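Local coordinates for F-actin-capping protein subunit alpha (Plasmodium berghei, PDB 7A0H), which probably caps the barbed ends of actin filaments and so blocks subunit exchange there, and forms an asymmetric homodimer, at residues G22-F25 and D26-N30. Sequence-based numbering, arbitrary orientation.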
ATOM      1  N   GLY A  22      -7.277   6.876  -1.256  1.00 67.26           N
ATOM      2  CA  GLY A  22      -7.280   7.987  -2.179  1.00 74.57           C
ATOM      3  C   GLY A  22      -7.562   7.636  -3.636  1.00 72.65           C
ATOM      4  O   GLY A  22      -7.737   8.561  -4.426  1.00 74.78           O
ATOM      5  N   LYS A  23      -7.494   6.367  -4.026  1.00 61.95           N
ATOM      6  CA  LYS A  23      -7.759   5.942  -5.397  1.00 70.48           C
ATOM      7  C   LYS A  23      -9.127   5.287  -5.555  1.00 75.10           C
ATOM      8  O   LYS A  23      -9.485   4.871  -6.656  1.00 71.93           O
ATOM      9  CB  LYS A  23      -6.676   4.982  -5.892  1.00 66.52           C
ATOM     10  CG  LYS A  23      -5.291   5.593  -6.022  1.00 85.11           C
ATOM     11  CD  LYS A  23      -4.262   4.521  -6.411  1.00 95.38           C
ATOM     12  CE  LYS A  23      -2.900   5.102  -6.800  1.00 99.64           C
ATOM     13  NZ  LYS A  23      -1.909   4.015  -7.073  1.00104.16           N
ATOM     14  N   VAL A  24      -9.852   5.089  -4.467  1.00 71.44           N
ATOM     15  CA  VAL A  24     -11.069   4.296  -4.522  1.00 66.46           C
ATOM     16  C   VAL A  24     -12.108   4.959  -5.415  1.00 67.73           C
ATOM     17  O   VAL A  24     -12.667   4.329  -6.309  1.00 75.06           O
ATOM     18  CB  VAL A  24     -11.596   4.073  -3.098  1.00 62.43           C
ATOM     19  CG1 VAL A  24     -12.964   3.390  -3.152  1.00 84.71           C
ATOM     20  CG2 VAL A  24     -10.541   3.294  -2.293  1.00 68.43           C
ATOM     21  N   PHE A  25     -12.359   6.247  -5.194  1.00 65.21           N
ATOM     22  CA  PHE A  25     -13.326   6.987  -5.985  1.00 64.18           C
ATOM     23  C   PHE A  25     -12.998   6.915  -7.466  1.00 76.53           C
ATOM     24  O   PHE A  25     -13.868   6.599  -8.279  1.00 87.92           O
ATOM     25  CB  PHE A  25     -13.385   8.442  -5.539  1.00 86.22           C
ATOM     26  CG  PHE A  25     -14.413   9.228  -6.271  1.00110.32           C
ATOM     27  CD1 PHE A  25     -15.660   9.472  -5.728  1.00 86.09           C
ATOM     28  CD2 PHE A  25     -14.139   9.707  -7.560  1.00109.06           C
ATOM     29  CE1 PHE A  25     -16.601  10.200  -6.447  1.00133.50           C
ATOM     30  CE2 PHE A  25     -15.079  10.422  -8.282  1.00 78.89           C
ATOM     31  CZ  PHE A  25     -16.303  10.663  -7.747  1.00 92.20           C
ATOM     32  N   ASP A  26     -11.765   7.260  -7.846  1.00 80.09           N
ATOM     33  CA  ASP A  26     -11.381   7.165  -9.246  1.00 81.81           C
ATOM     34  C   ASP A  26     -11.589   5.738  -9.707  1.00 85.22           C
ATOM     35  O   ASP A  26     -12.134   5.496 -10.797  1.00 87.06           O
ATOM     36  CB  ASP A  26      -9.946   7.621  -9.487  1.00 84.76           C
ATOM     37  CG  ASP A  26      -9.724   9.117  -9.134  1.00 98.07           C
ATOM     38  OD1 ASP A  26     -10.700   9.915  -9.156  1.00 84.97           O
ATOM     39  OD2 ASP A  26      -8.561   9.487  -8.842  1.00100.22           O
ATOM     40  N   LEU A  27     -11.226   4.767  -8.868  1.00 84.83           N
ATOM     41  CA  LEU A  27     -11.349   3.371  -9.295  1.00 93.46           C
ATOM     42  C   LEU A  27     -12.811   2.994  -9.571  1.00 96.26           C
ATOM     43  O   LEU A  27     -13.103   2.306 -10.565  1.00 94.54           O
ATOM     44  CB  LEU A  27     -10.745   2.436  -8.257  1.00 87.98           C
ATOM     45  CG  LEU A  27     -10.828   0.963  -8.691  1.00 95.84           C
ATOM     46  CD1 LEU A  27     -10.170   0.770 -10.057  1.00 93.41           C
ATOM     47  CD2 LEU A  27     -10.172   0.063  -7.644  1.00 95.06           C
ATOM     48  N   ILE A  28     -13.734   3.420  -8.696  1.00 94.15           N
ATOM     49  CA  ILE A  28     -15.149   3.142  -8.889  1.00 79.08           C
ATOM     50  C   ILE A  28     -15.627   3.715 -10.213  1.00107.14           C
ATOM     51  O   ILE A  28     -16.244   3.013 -11.036  1.00101.18           O
ATOM     52  CB  ILE A  28     -15.983   3.732  -7.731  1.00 87.73           C
ATOM     53  CG1 ILE A  28     -15.588   3.127  -6.389  1.00 89.35           C
ATOM     54  CG2 ILE A  28     -17.479   3.627  -8.100  1.00 93.59           C
ATOM     55  CD1 ILE A  28     -15.384   1.635  -6.408  1.00 95.00           C
ATOM     56  N   SER A  29     -15.366   5.013 -10.435  1.00105.18           N
ATOM     57  CA  SER A  29     -15.729   5.686 -11.678  1.00 97.35           C
ATOM     58  C   SER A  29     -15.300   4.897 -12.905  1.00109.74           C
ATOM     59  O   SER A  29     -16.038   4.830 -13.898  1.00118.09           O
ATOM     60  CB  SER A  29     -15.128   7.088 -11.714  1.00 91.19           C
ATOM     61  OG  SER A  29     -15.255   7.651 -13.005  1.00120.43           O
ATOM     62  N   ASN A  30     -14.093   4.320 -12.885  1.00107.78           N
ATOM     63  CA  ASN A  30     -13.643   3.565 -14.046  1.00106.76           C
ATOM     64  C   ASN A  30     -14.432   2.270 -14.169  1.00108.35           C
ATOM     65  O   ASN A  30     -14.649   1.770 -15.276  1.00146.78           O
ATOM     66  CB  ASN A  30     -12.147   3.226 -13.953  1.00103.07           C
ATOM     67  CG  ASN A  30     -11.229   4.407 -14.259  1.00112.11           C
ATOM     68  OD1 ASN A  30     -11.642   5.403 -14.851  1.00132.66           O
ATOM     69  ND2 ASN A  30      -9.963   4.282 -13.865  1.00142.42           N
TER
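Val24 and Ile28 sit one turn apart on the same helix and run side by side, pointing the same way. Their nearest side-chain atoms are the CG1 carbons of Val24 and Ile28, 4.2 Å apart. Ile28 CG1 lies beside its own backbone N (chi1 -61°), which brings it back along the helix to 3.2 Å from Val24 O. That same oxygen accepts a hydrogen bond from Ile28 N at 2.8 Å.

Two further i to i+4 hydrogen bonds hold this turn. Leu27 N reaches Lys23 O at 2.8 Å. Ser29 N meets Phe25 O at 3.1 Å. The residues belong to helix 21-35, which packs against helices 3-18 and 39-55. These three helices form the N-terminal helical stalk, as in other capping proteins. Val24 and Ile28 face Ile49 and Ile45 of helix 39-55, respectively. Leu27 turns to Val15 and Leu16 of helix 3-18, and Ile28 also touches Leu16. Lys23 packs on Asn18, and Asn30 on Phe11, of the second subunit.

Phe25 and Asp26 lie on the exposed side. Phe25 CG stands opposite its backbone N (chi1 -177°), which turns the ring edge to the next peptide, with Phe25 CD2 3.4 Å from Asp26 N. The Phe25 and Asp26 side chains cross at about a right angle, with ring and carboxylate planes 82° apart. Asp26 OD1 comes within 3.8 Å of Phe25 CD2.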